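Long-range contacts in Poly(A) RNA polymerase protein 2 (Saccharomyces cerevisiae, PDB 3NYB), which probably adds poly(A) tails to RNA as the catalytic polymerase of the TRAMP complex in RNA surveillance: residues A[22-27]-A[314-319]; A[246-251]-A[262-267]; A[51-56]-A[97-102]; A[154-159]-A[192-197]; A[63-68]-A[138-143]. The protein carries 1 engineered substitution. One frame throughout, in Å; residues are numbered along the deposited sequence.

Interaction 1: A[22-27]-A[314-319]; sequences TFEIKD and KSILGN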
# COMPACT_ATOMS: atom_id res chain seq x y z
N THR A 22 3.43 15.77 -6.42
CA THR A 22 4.64 15.13 -5.95
C THR A 22 5.15 15.76 -4.65
O THR A 22 5.44 15.06 -3.68
CB THR A 22 5.71 15.21 -7.03
OG1 THR A 22 5.36 14.33 -8.10
CG2 THR A 22 7.08 14.83 -6.47
N PHE A 23 5.23 17.08 -4.64
CA PHE A 23 5.66 17.82 -3.46
C PHE A 23 4.72 17.62 -2.27
O PHE A 23 5.18 17.51 -1.13
CB PHE A 23 5.78 19.31 -3.78
CG PHE A 23 6.83 19.62 -4.80
CD1 PHE A 23 7.93 18.79 -4.95
CD2 PHE A 23 6.73 20.75 -5.60
CE1 PHE A 23 8.91 19.08 -5.90
CE2 PHE A 23 7.70 21.04 -6.54
CZ PHE A 23 8.79 20.21 -6.69
N GLU A 24 3.42 17.57 -2.52
CA GLU A 24 2.48 17.38 -1.42
C GLU A 24 2.60 15.97 -0.85
O GLU A 24 2.46 15.78 0.35
CB GLU A 24 1.03 17.67 -1.83
CG GLU A 24 0.15 17.90 -0.60
CD GLU A 24 -1.34 17.94 -0.90
OE1 GLU A 24 -1.73 18.08 -2.07
OE2 GLU A 24 -2.12 17.83 0.08
N ILE A 25 2.87 14.99 -1.71
CA ILE A 25 3.09 13.63 -1.22
C ILE A 25 4.24 13.62 -0.21
O ILE A 25 4.08 13.09 0.89
CB ILE A 25 3.32 12.62 -2.36
CG1 ILE A 25 2.11 12.59 -3.30
CG2 ILE A 25 3.55 11.21 -1.80
CD1 ILE A 25 2.18 11.52 -4.36
N LYS A 26 5.37 14.22 -0.58
CA LYS A 26 6.53 14.32 0.30
C LYS A 26 6.23 15.08 1.59
O LYS A 26 6.81 14.81 2.65
CB LYS A 26 7.70 14.99 -0.42
CG LYS A 26 8.42 14.12 -1.43
CD LYS A 26 9.59 14.86 -2.05
CE LYS A 26 9.76 14.52 -3.54
NZ LYS A 26 10.86 13.57 -3.83
N ASP A 27 5.31 16.04 1.52
CA ASP A 27 4.98 16.81 2.71
C ASP A 27 4.23 15.95 3.71
O ASP A 27 4.59 15.89 4.89
CB ASP A 27 4.19 18.05 2.33
CG ASP A 27 5.03 19.06 1.57
OD1 ASP A 27 6.28 18.98 1.67
OD2 ASP A 27 4.45 19.93 0.87
N LYS A 314 -4.26 25.43 -1.24
CA LYS A 314 -5.12 24.30 -1.56
C LYS A 314 -4.37 22.99 -1.47
O LYS A 314 -3.15 22.96 -1.45
CB LYS A 314 -5.78 24.45 -2.93
CG LYS A 314 -6.89 25.48 -2.95
CD LYS A 314 -7.67 25.46 -1.65
CE LYS A 314 -8.63 26.63 -1.57
NZ LYS A 314 -9.55 26.63 -2.74
N SER A 315 -5.13 21.90 -1.40
CA SER A 315 -4.57 20.58 -1.22
C SER A 315 -5.15 19.61 -2.22
O SER A 315 -6.37 19.48 -2.34
CB SER A 315 -4.86 20.06 0.18
OG SER A 315 -4.47 18.71 0.28
N ILE A 316 -4.28 18.92 -2.95
CA ILE A 316 -4.70 17.91 -3.91
C ILE A 316 -5.07 16.61 -3.20
O ILE A 316 -6.16 16.07 -3.42
CB ILE A 316 -3.59 17.61 -4.93
CG1 ILE A 316 -3.28 18.82 -5.79
CG2 ILE A 316 -3.98 16.45 -5.81
CD1 ILE A 316 -2.06 18.61 -6.68
N LEU A 317 -4.15 16.13 -2.36
CA LEU A 317 -4.34 14.89 -1.61
C LEU A 317 -5.49 14.97 -0.62
O LEU A 317 -6.21 13.99 -0.41
CB LEU A 317 -3.06 14.51 -0.85
CG LEU A 317 -1.82 14.05 -1.58
CD1 LEU A 317 -0.67 13.89 -0.58
CD2 LEU A 317 -2.10 12.75 -2.28
N GLY A 318 -5.66 16.14 -0.00
CA GLY A 318 -6.51 16.30 1.16
C GLY A 318 -7.84 15.55 1.17
O GLY A 318 -8.19 14.94 2.18
N ASN A 319 -8.59 15.62 0.07
CA ASN A 319 -9.90 14.98 0.03
C ASN A 319 -9.84 13.52 -0.42
O ASN A 319 -10.81 12.77 -0.24
CB ASN A 319 -10.87 15.80 -0.83
CG ASN A 319 -12.32 15.37 -0.62
OD1 ASN A 319 -12.67 14.21 -0.82
ND2 ASN A 319 -13.17 16.31 -0.23
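The carboxylate of E24 is the flat group here, and S315, I316 and L317 close round it. I316 N gives OE1 of E24 a bond of 2.8 Å on that oxygen's syn lone pair. L317 N reaches the same oxygen at 3.1 Å from above the carboxylate plane. S315 OG bonds OE2 of E24 from the syn side, a little out of the plane. CG of E24 is anti to the backbone N (chi1 -162°), and the chain beyond it is extended, which carries the carboxylate to the 314-319 backbone. S315 OG also accepts from G318 N, an ST motif. L317 CD1 lies 4.1 Å from I25 CG1. With an alanine in place of E24, the amides of I316 and L317 would probably lose their buried acceptor, and S315 OG its mate. W5 gives OE2 a further bond. Helix 17-31 thus holds the chain after helix 308-311, with I316 also on helix 282-304 and I25 on helix 214-228.

Interaction 2: A[246-251]-A[262-267]; sequences FPKSTW and SLAIQD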
# COMPACT_ATOMS: atom_id res chain seq x y z
N PHE A 246 1.29 -13.75 -14.32
CA PHE A 246 0.99 -14.99 -15.03
C PHE A 246 -0.50 -15.27 -15.01
O PHE A 246 -1.19 -14.88 -14.07
CB PHE A 246 1.81 -16.18 -14.50
CG PHE A 246 1.68 -16.43 -13.02
CD1 PHE A 246 0.71 -17.27 -12.53
CD2 PHE A 246 2.57 -15.85 -12.13
CE1 PHE A 246 0.60 -17.52 -11.17
CE2 PHE A 246 2.47 -16.09 -10.78
CZ PHE A 246 1.48 -16.92 -10.30
N PRO A 247 -1.02 -15.92 -16.07
CA PRO A 247 -2.46 -16.15 -16.18
C PRO A 247 -2.93 -17.15 -15.13
O PRO A 247 -2.20 -18.09 -14.80
CB PRO A 247 -2.62 -16.73 -17.59
CG PRO A 247 -1.29 -16.51 -18.28
CD PRO A 247 -0.28 -16.52 -17.19
N LYS A 248 -4.13 -16.96 -14.59
CA LYS A 248 -4.64 -17.85 -13.56
C LYS A 248 -4.61 -19.28 -14.06
O LYS A 248 -4.25 -20.20 -13.32
CB LYS A 248 -6.07 -17.47 -13.19
CG LYS A 248 -6.25 -16.05 -12.69
CD LYS A 248 -5.73 -15.88 -11.28
CE LYS A 248 -5.93 -14.45 -10.80
NZ LYS A 248 -7.35 -14.15 -10.46
N SER A 249 -4.98 -19.45 -15.33
CA SER A 249 -5.14 -20.76 -15.95
C SER A 249 -3.90 -21.64 -15.86
O SER A 249 -4.01 -22.87 -15.92
CB SER A 249 -5.58 -20.59 -17.40
OG SER A 249 -4.93 -19.48 -17.99
N THR A 250 -2.73 -21.03 -15.72
CA THR A 250 -1.47 -21.78 -15.61
C THR A 250 -1.16 -22.16 -14.17
O THR A 250 -0.39 -23.09 -13.92
CB THR A 250 -0.28 -20.99 -16.19
OG1 THR A 250 0.21 -20.06 -15.22
CG2 THR A 250 -0.69 -20.23 -17.45
N TRP A 251 -1.75 -21.45 -13.22
CA TRP A 251 -1.55 -21.76 -11.81
C TRP A 251 -2.46 -22.92 -11.44
O TRP A 251 -3.58 -22.71 -10.97
CB TRP A 251 -1.85 -20.56 -10.91
CG TRP A 251 -1.20 -20.65 -9.55
CD1 TRP A 251 -0.64 -21.76 -8.98
CD2 TRP A 251 -1.08 -19.59 -8.58
NE1 TRP A 251 -0.16 -21.45 -7.73
CE2 TRP A 251 -0.42 -20.15 -7.46
CE3 TRP A 251 -1.46 -18.26 -8.56
CZ2 TRP A 251 -0.13 -19.38 -6.33
CZ3 TRP A 251 -1.17 -17.50 -7.43
CH2 TRP A 251 -0.51 -18.07 -6.33
N SER A 262 -11.07 -12.23 -7.79
CA SER A 262 -10.36 -12.03 -6.54
C SER A 262 -8.86 -11.86 -6.78
O SER A 262 -8.31 -12.40 -7.74
CB SER A 262 -10.62 -13.20 -5.58
OG SER A 262 -10.15 -14.42 -6.13
N LEU A 263 -8.20 -11.11 -5.91
CA LEU A 263 -6.79 -10.83 -6.06
C LEU A 263 -5.97 -12.09 -5.83
O LEU A 263 -6.16 -12.78 -4.83
CB LEU A 263 -6.37 -9.77 -5.05
CG LEU A 263 -5.26 -8.80 -5.45
CD1 LEU A 263 -4.56 -8.27 -4.20
CD2 LEU A 263 -4.27 -9.47 -6.37
N ALA A 264 -5.06 -12.39 -6.75
CA ALA A 264 -4.20 -13.56 -6.63
C ALA A 264 -2.73 -13.16 -6.67
O ALA A 264 -2.21 -12.78 -7.72
CB ALA A 264 -4.50 -14.55 -7.71
N ILE A 265 -2.08 -13.25 -5.52
CA ILE A 265 -0.68 -12.94 -5.42
C ILE A 265 0.02 -14.15 -4.83
O ILE A 265 -0.40 -14.68 -3.80
CB ILE A 265 -0.44 -11.70 -4.52
CG1 ILE A 265 -0.99 -10.45 -5.19
CG2 ILE A 265 1.03 -11.51 -4.24
CD1 ILE A 265 -1.01 -9.25 -4.28
N GLN A 266 1.08 -14.60 -5.50
CA GLN A 266 1.78 -15.82 -5.12
C GLN A 266 2.47 -15.70 -3.76
O GLN A 266 3.31 -14.82 -3.56
CB GLN A 266 2.79 -16.20 -6.19
CG GLN A 266 3.28 -17.63 -6.09
CD GLN A 266 3.86 -18.13 -7.39
OE1 GLN A 266 4.80 -17.53 -7.94
NE2 GLN A 266 3.31 -19.23 -7.90
N ASP A 267 2.11 -16.59 -2.84
CA ASP A 267 2.70 -16.60 -1.51
C ASP A 267 4.19 -16.88 -1.60
O ASP A 267 4.60 -17.93 -2.10
CB ASP A 267 2.01 -17.65 -0.63
CG ASP A 267 2.35 -17.51 0.84
OD1 ASP A 267 3.30 -16.76 1.16
OD2 ASP A 267 1.67 -18.15 1.67
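The backbones come closest at K248 and A264, with CA atoms 8.2 Å apart, and no backbone bond joins the two segments. Strand 234-238 bridges them: it bonds F246 through A235, and A264 and Q266 through L236. Side chains do the rest. With CG anti to the backbone N (chi1 -159°), W251 carries its indole across to the 262-267 backbone and sets CH2 3.4 Å from Q266 CA. Over one indole face sit two groups, both offset toward the rim: F246 CZ, and the amide NE2 of Q266, 3.8 Å from W251 CZ2. The amide plane stands 77° from the indole plane. Q266 NE2 also lies 3.8 Å from F246 CZ and bonds E271 O, which limits how the amide can turn. K248 bends at chi2 and chi4, and its CE packs 3.4 Å from A264 CB. Its NZ makes a weak bond of 3.4 Å to S262 O; the stronger partner is Y231 O. A leucine in place of W251 would probably take away the flat face under F246 and Q266 and leave the amide freer to turn. The contact belongs to the Cid1-family part of the polymerase. Its chemistry is mixed: apolar and amide surface cover an indole, while the lysine end bonds backbone carbonyls, strongly that of Y231 and weakly that of S262.

Interaction 3: A[51-56]-A[97-102]; sequences EAVKQL and YSLASH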
# COMPACT_ATOMS: atom_id res chain seq x y z
N GLU A 51 10.15 -5.30 29.89
CA GLU A 51 10.46 -5.49 31.29
C GLU A 51 9.31 -6.18 32.02
O GLU A 51 9.53 -7.01 32.90
CB GLU A 51 10.84 -4.14 31.93
CG GLU A 51 11.05 -4.15 33.43
CD GLU A 51 10.01 -3.33 34.18
OE1 GLU A 51 10.22 -3.06 35.38
OE2 GLU A 51 8.98 -2.95 33.57
N ALA A 52 8.08 -5.89 31.62
CA ALA A 52 6.92 -6.56 32.21
C ALA A 52 6.82 -8.03 31.80
O ALA A 52 6.24 -8.84 32.52
CB ALA A 52 5.63 -5.83 31.87
N VAL A 53 7.37 -8.36 30.63
CA VAL A 53 7.36 -9.73 30.14
C VAL A 53 8.43 -10.55 30.88
O VAL A 53 8.19 -11.68 31.31
CB VAL A 53 7.59 -9.78 28.62
CG1 VAL A 53 7.72 -11.22 28.13
CG2 VAL A 53 6.44 -9.08 27.88
N LYS A 54 9.60 -9.95 31.06
CA LYS A 54 10.66 -10.57 31.84
C LYS A 54 10.11 -11.07 33.17
O LYS A 54 10.51 -12.12 33.66
CB LYS A 54 11.79 -9.57 32.09
CG LYS A 54 12.59 -9.17 30.85
CD LYS A 54 13.08 -10.38 30.09
CE LYS A 54 14.51 -10.19 29.60
NZ LYS A 54 14.73 -8.85 28.98
N GLN A 55 9.19 -10.32 33.76
CA GLN A 55 8.62 -10.68 35.06
C GLN A 55 7.89 -12.02 35.08
O GLN A 55 7.88 -12.70 36.10
CB GLN A 55 7.67 -9.60 35.56
CG GLN A 55 8.37 -8.40 36.14
CD GLN A 55 7.48 -7.19 36.18
OE1 GLN A 55 7.90 -6.12 36.62
NE2 GLN A 55 6.25 -7.35 35.71
N LEU A 56 7.26 -12.38 33.96
CA LEU A 56 6.62 -13.69 33.84
C LEU A 56 7.63 -14.75 33.42
O LEU A 56 7.67 -15.85 33.98
CB LEU A 56 5.49 -13.66 32.80
CG LEU A 56 4.27 -12.78 33.05
CD1 LEU A 56 3.18 -13.11 32.05
CD2 LEU A 56 3.75 -12.95 34.48
N TYR A 97 -3.19 -15.40 27.70
CA TYR A 97 -4.13 -15.11 28.78
C TYR A 97 -3.39 -14.62 30.01
O TYR A 97 -3.84 -13.70 30.70
CB TYR A 97 -4.99 -16.34 29.12
CG TYR A 97 -5.68 -16.96 27.93
CD1 TYR A 97 -5.74 -18.35 27.78
CD2 TYR A 97 -6.27 -16.17 26.94
CE1 TYR A 97 -6.37 -18.93 26.69
CE2 TYR A 97 -6.90 -16.74 25.85
CZ TYR A 97 -6.95 -18.12 25.73
OH TYR A 97 -7.57 -18.69 24.64
N SER A 98 -2.24 -15.23 30.28
CA SER A 98 -1.44 -14.89 31.46
C SER A 98 -0.79 -13.52 31.32
O SER A 98 -0.77 -12.74 32.28
CB SER A 98 -0.35 -15.94 31.69
OG SER A 98 -0.92 -17.24 31.75
N LEU A 99 -0.26 -13.24 30.14
CA LEU A 99 0.31 -11.93 29.83
C LEU A 99 -0.76 -10.86 29.95
O LEU A 99 -0.53 -9.79 30.53
CB LEU A 99 0.88 -11.94 28.41
CG LEU A 99 1.51 -10.66 27.89
CD1 LEU A 99 2.44 -10.02 28.94
CD2 LEU A 99 2.27 -10.93 26.59
N ALA A 100 -1.94 -11.14 29.40
CA ALA A 100 -3.07 -10.21 29.48
C ALA A 100 -3.41 -9.91 30.93
O ALA A 100 -3.36 -8.76 31.36
CB ALA A 100 -4.30 -10.78 28.77
N SER A 101 -3.77 -10.95 31.67
CA SER A 101 -4.07 -10.80 33.08
C SER A 101 -3.02 -9.94 33.77
O SER A 101 -3.35 -9.08 34.58
CB SER A 101 -4.14 -12.17 33.74
OG SER A 101 -5.11 -12.18 34.74
N HIS A 102 -1.76 -10.15 33.41
CA HIS A 102 -0.63 -9.48 34.06
C HIS A 102 -0.51 -8.00 33.65
O HIS A 102 -0.27 -7.12 34.48
CB HIS A 102 0.66 -10.25 33.76
CG HIS A 102 1.89 -9.68 34.40
ND1 HIS A 102 3.03 -9.39 33.68
CD2 HIS A 102 2.17 -9.38 35.69
CE1 HIS A 102 3.96 -8.92 34.50
NE2 HIS A 102 3.46 -8.90 35.72
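A52 and H102 meet where two helices of the nucleotidyltransferase palm domain, 36-54 and 92-105, lie against each other. A52 O comes to the edge of the imidazole, in its plane, 3.0 Å from H102 CE1. The methyl of A52 looks toward the same ring from farther off. V53 comes next. Its CG2 packs 4.2 Å from L99 CD1, a plain apolar pair on the buried side. The end of L99 leans toward helix 36-54. Q55 follows after K54. Its amide reaches the rim of the imidazole, with Q55 NE2 3.2 Å from H102 NE2. The amide and ring planes are 74° apart, so the two flat groups do not stack. Q55 OE1 turns to K106, in a weak bond. L56 buries more of its surface here than any other residue of 51-56. L56 and H102 run alongside each other, head to tail, and L56 sends out two branches. CD1 goes to the helix backbone, 3.8 Å from L99 CA, and touches the L99 side chain too. CD2 goes to the ring. H102 has CG anti to its N (chi1 -179°), which extends the imidazole from its own helix into the angle between A52, Q55 and L56. L56 CD2 makes a CH-pi contact there, 3.8 Å from the centroid of the H102 ring and 15° off its normal.

Interaction 4: A[154-159]-A[192-197]; sequences LDDTPG and LVFSFL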
# COMPACT_ATOMS: atom_id res chain seq x y z
N LEU A 154 12.61 -2.66 -0.68
CA LEU A 154 12.77 -1.30 -0.20
C LEU A 154 14.15 -0.75 -0.53
O LEU A 154 14.34 0.46 -0.60
CB LEU A 154 12.54 -1.22 1.30
CG LEU A 154 11.07 -1.33 1.72
CD1 LEU A 154 10.91 -1.40 3.24
CD2 LEU A 154 10.27 -0.17 1.13
N ASP A 155 15.10 -1.64 -0.72
CA ASP A 155 16.44 -1.24 -1.12
C ASP A 155 16.52 -0.85 -2.60
O ASP A 155 17.05 0.21 -2.94
CB ASP A 155 17.43 -2.34 -0.80
CG ASP A 155 17.59 -2.56 0.69
OD1 ASP A 155 17.94 -3.70 1.08
OD2 ASP A 155 17.36 -1.61 1.46
N ASP A 156 16.01 -1.70 -3.48
CA ASP A 156 16.15 -1.45 -4.91
C ASP A 156 14.93 -0.80 -5.56
O ASP A 156 14.68 -0.99 -6.75
CB ASP A 156 16.55 -2.74 -5.66
CG ASP A 156 15.51 -3.83 -5.58
OD1 ASP A 156 15.83 -4.93 -5.06
OD2 ASP A 156 14.37 -3.61 -6.03
N THR A 157 14.19 0.00 -4.79
CA THR A 157 12.96 0.61 -5.31
C THR A 157 12.69 2.01 -4.77
O THR A 157 11.96 2.17 -3.80
CB THR A 157 11.73 -0.25 -4.98
OG1 THR A 157 11.95 -1.60 -5.41
CG2 THR A 157 10.50 0.30 -5.68
N PRO A 158 13.26 3.04 -5.42
CA PRO A 158 12.94 4.40 -4.97
C PRO A 158 11.46 4.73 -5.17
O PRO A 158 10.92 4.55 -6.26
CB PRO A 158 13.82 5.27 -5.87
CG PRO A 158 14.93 4.36 -6.31
CD PRO A 158 14.28 3.02 -6.47
N GLY A 159 10.80 5.19 -4.11
CA GLY A 159 9.41 5.60 -4.21
C GLY A 159 8.48 4.63 -3.53
O GLY A 159 7.32 4.95 -3.24
N LEU A 192 1.60 -4.83 -4.76
CA LEU A 192 0.97 -4.11 -5.86
C LEU A 192 1.78 -2.90 -6.30
O LEU A 192 2.03 -2.70 -7.48
CB LEU A 192 -0.43 -3.64 -5.48
CG LEU A 192 -1.47 -4.71 -5.15
CD1 LEU A 192 -2.74 -4.03 -4.68
CD2 LEU A 192 -1.73 -5.62 -6.35
N VAL A 193 2.17 -2.08 -5.33
CA VAL A 193 2.95 -0.90 -5.62
C VAL A 193 4.28 -1.31 -6.22
O VAL A 193 4.68 -0.80 -7.26
CB VAL A 193 3.20 -0.09 -4.34
CG1 VAL A 193 3.95 1.20 -4.65
CG2 VAL A 193 1.89 0.22 -3.68
N PHE A 194 4.96 -2.25 -5.57
CA PHE A 194 6.26 -2.69 -6.03
C PHE A 194 6.20 -3.14 -7.48
O PHE A 194 6.97 -2.68 -8.32
CB PHE A 194 6.78 -3.81 -5.14
CG PHE A 194 8.00 -4.51 -5.69
CD1 PHE A 194 9.14 -3.78 -5.99
CD2 PHE A 194 8.00 -5.88 -5.90
CE1 PHE A 194 10.26 -4.42 -6.50
CE2 PHE A 194 9.10 -6.51 -6.40
CZ PHE A 194 10.24 -5.78 -6.70
N SER A 195 5.27 -4.05 -7.77
CA SER A 195 5.09 -4.54 -9.11
C SER A 195 4.93 -3.37 -10.07
O SER A 195 5.73 -3.18 -10.99
CB SER A 195 3.87 -5.45 -9.18
OG SER A 195 3.37 -5.53 -10.50
N PHE A 196 3.88 -2.58 -9.84
CA PHE A 196 3.60 -1.40 -10.66
C PHE A 196 4.85 -0.57 -10.96
O PHE A 196 5.17 -0.31 -12.11
CB PHE A 196 2.51 -0.56 -9.99
CG PHE A 196 2.50 0.88 -10.42
CD1 PHE A 196 1.91 1.26 -11.62
CD2 PHE A 196 3.05 1.86 -9.61
CE1 PHE A 196 1.88 2.59 -12.00
CE2 PHE A 196 3.02 3.19 -9.99
CZ PHE A 196 2.43 3.56 -11.19
N LEU A 197 5.55 -0.16 -9.91
CA LEU A 197 6.78 0.61 -10.08
C LEU A 197 7.76 -0.08 -11.02
O LEU A 197 8.25 0.52 -11.97
CB LEU A 197 7.44 0.86 -8.72
CG LEU A 197 7.36 2.24 -8.05
CD1 LEU A 197 5.99 2.89 -8.18
CD2 LEU A 197 7.78 2.18 -6.58
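T157 leaves its backbone toward helix 186-198, and its CB splits into two branches that meet F194 and L197. The hydroxyl comes first. OG1 lies 3.5 Å from F194 CE1, at the edge of the ring and near its plane. Its hydrogen-bond partner is W153 O, one turn back in helix 145-155. The W153 ring itself stacks with F194. The other branch, CG2, stands anti to the backbone N (chi1 -52°, which places OG1 beside that N). It packs 3.4 Å from L197 CD2. T157 belongs to the short link between helix 145-155 and helix 160-173, and this link rests on helix 186-198. G159 ends the link at the N-cap position of helix 160-173. Its phi of 108° would jam a CB against the carbonyl of P158, which calls for glycine. L197 CD2 also touches this part of the link, 3.9 Å from P158 O and 4.0 Å from G159 C. L197 packs on L163 of helix 160-173.

Interaction 5: A[63-68]-A[138-143]; sequences HVFGSY and FERTNG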
# COMPACT_ATOMS: atom_id res chain seq x y z
N HIS A 63 10.64 -8.11 20.50
CA HIS A 63 11.15 -7.38 19.35
C HIS A 63 10.06 -6.79 18.46
O HIS A 63 9.03 -7.42 18.22
CB HIS A 63 12.09 -8.26 18.52
CG HIS A 63 13.27 -8.76 19.29
ND1 HIS A 63 14.24 -7.92 19.79
CD2 HIS A 63 13.62 -10.01 19.67
CE1 HIS A 63 15.14 -8.62 20.43
NE2 HIS A 63 14.80 -9.90 20.38
N VAL A 64 10.29 -5.58 17.98
CA VAL A 64 9.37 -4.94 17.06
C VAL A 64 9.60 -5.49 15.67
O VAL A 64 10.73 -5.45 15.18
CB VAL A 64 9.63 -3.42 17.00
CG1 VAL A 64 8.73 -2.75 15.94
CG2 VAL A 64 9.46 -2.78 18.37
N PHE A 65 8.55 -5.98 15.02
CA PHE A 65 8.63 -6.41 13.62
C PHE A 65 7.52 -5.76 12.79
O PHE A 65 6.49 -5.35 13.32
CB PHE A 65 8.50 -7.94 13.52
CG PHE A 65 7.13 -8.46 13.90
CD1 PHE A 65 6.15 -8.65 12.93
CD2 PHE A 65 6.81 -8.73 15.22
CE1 PHE A 65 4.88 -9.12 13.27
CE2 PHE A 65 5.56 -9.20 15.57
CZ PHE A 65 4.59 -9.40 14.60
N GLY A 66 7.70 -5.67 11.47
CA GLY A 66 6.63 -5.23 10.61
C GLY A 66 6.68 -3.76 10.25
O GLY A 66 7.76 -3.18 10.12
N SER A 67 5.50 -3.16 10.09
CA SER A 67 5.39 -1.77 9.68
C SER A 67 6.35 -0.85 10.42
O SER A 67 6.83 0.13 9.85
CB SER A 67 3.96 -1.28 9.87
OG SER A 67 3.09 -1.94 8.98
N TYR A 68 6.61 -1.15 11.68
CA TYR A 68 7.39 -0.23 12.51
C TYR A 68 8.91 -0.41 12.43
O TYR A 68 9.64 0.48 12.86
CB TYR A 68 6.90 -0.22 13.97
CG TYR A 68 5.72 0.71 14.24
CD1 TYR A 68 5.93 1.99 14.76
CD2 TYR A 68 4.41 0.32 13.97
CE1 TYR A 68 4.86 2.85 15.02
CE2 TYR A 68 3.33 1.17 14.22
CZ TYR A 68 3.56 2.44 14.75
OH TYR A 68 2.51 3.29 15.00
N PHE A 138 3.60 -14.56 19.84
CA PHE A 138 4.83 -15.35 20.03
C PHE A 138 5.40 -15.83 18.71
O PHE A 138 6.18 -16.77 18.67
CB PHE A 138 4.58 -16.55 20.95
CG PHE A 138 4.07 -16.18 22.32
CD1 PHE A 138 4.95 -15.77 23.31
CD2 PHE A 138 2.72 -16.23 22.61
CE1 PHE A 138 4.49 -15.42 24.56
CE2 PHE A 138 2.25 -15.88 23.86
CZ PHE A 138 3.13 -15.47 24.83
N GLU A 139 5.02 -15.16 17.63
CA GLU A 139 5.42 -15.56 16.29
C GLU A 139 5.20 -14.39 15.33
O GLU A 139 4.13 -13.80 15.32
CB GLU A 139 4.59 -16.77 15.86
CG GLU A 139 4.99 -17.42 14.55
CD GLU A 139 4.40 -18.81 14.39
OE1 GLU A 139 4.94 -19.77 15.00
OE2 GLU A 139 3.39 -18.96 13.66
N ARG A 140 6.21 -14.05 14.53
CA ARG A 140 6.02 -13.00 13.54
C ARG A 140 4.82 -13.36 12.68
O ARG A 140 4.59 -14.53 12.41
CB ARG A 140 7.27 -12.80 12.69
CG ARG A 140 8.41 -12.23 13.49
CD ARG A 140 9.59 -11.76 12.65
NE ARG A 140 10.56 -11.13 13.54
CZ ARG A 140 11.31 -11.80 14.41
NH1 ARG A 140 11.22 -13.13 14.50
NH2 ARG A 140 12.15 -11.16 15.20
N THR A 141 4.06 -12.36 12.26
CA THR A 141 2.83 -12.63 11.52
C THR A 141 3.00 -12.46 10.02
O THR A 141 2.12 -12.84 9.25
CB THR A 141 1.64 -11.76 12.01
OG1 THR A 141 1.95 -10.37 11.87
CG2 THR A 141 1.29 -12.08 13.47
N ASN A 142 4.12 -11.88 9.59
CA ASN A 142 4.34 -11.70 8.16
C ASN A 142 5.36 -12.67 7.59
O ASN A 142 6.45 -12.27 7.16
CB ASN A 142 4.71 -10.25 7.85
CG ASN A 142 3.97 -9.73 6.63
OD1 ASN A 142 3.88 -8.52 6.41
ND2 ASN A 142 3.42 -10.64 5.84
N GLY A 143 5.01 -13.95 7.57
CA GLY A 143 5.87 -14.98 7.05
C GLY A 143 7.32 -14.81 7.46
O GLY A 143 7.61 -14.32 8.56
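F65 and R140 make the chief contact, a CH-pi one. R140 CA lies over one face of the phenyl ring, 4.1 Å from its centroid and 16° off the normal. The two side chains lie antiparallel. R140 CG follows at 4.0 Å from F65 CG, and R140 NE comes to 3.8 Å from F65 CB. The arginine is extended from CG to NE, so its aliphatic part runs along the phenylalanine from ring to CB. Its guanidinium is tilted 66° from the ring plane and does not stack on it. Farther out, R140 NH2 approaches H63 CB at 4.4 Å.

One polar group meets the ring at its edge: T141 OG1, 3.5 Å from F65 CE1. With chi1 at 68°, CG of F65 is tucked over its own backbone, and the ring turns into the 138-143 chain. No hydrogen bond crosses between the segments.

F65, G66 and S67 fit the hydrophobic-Gly-Ser signature of the nucleotidyltransferase superfamily. The backbone angles of G66 call for glycine. Strand 62-65 is the outermost of the palm sheet on its side and pairs with strand 79-83, where D80 and V82 touch F65. The 138-143 chain leads from strand 132-137 to helix 145-155.

From the N terminus, helix 17-31 opens interaction 1, which closes only at 314-319 and ties that helix to the chain after helix 308-311. All other contacts nest inside its loop. Interactions 3 and 5 come next and cross: 51-56, 63-68, 97-102 and 138-143 alternate. Interaction 3 joins two palm helices. Interaction 5 joins the edge strand 62-65 to the loop after strand 132-137. Interaction 4 follows in series, closes a loop of 32 residues, mostly helix, and ties the link before helix 160-173 to helix 186-198. Interaction 2 comes last and ties the end of strand 243-247 to the 262-267 chain. It touches interaction 4, where I265 CD1 lies 4.2 Å from L192 CD2.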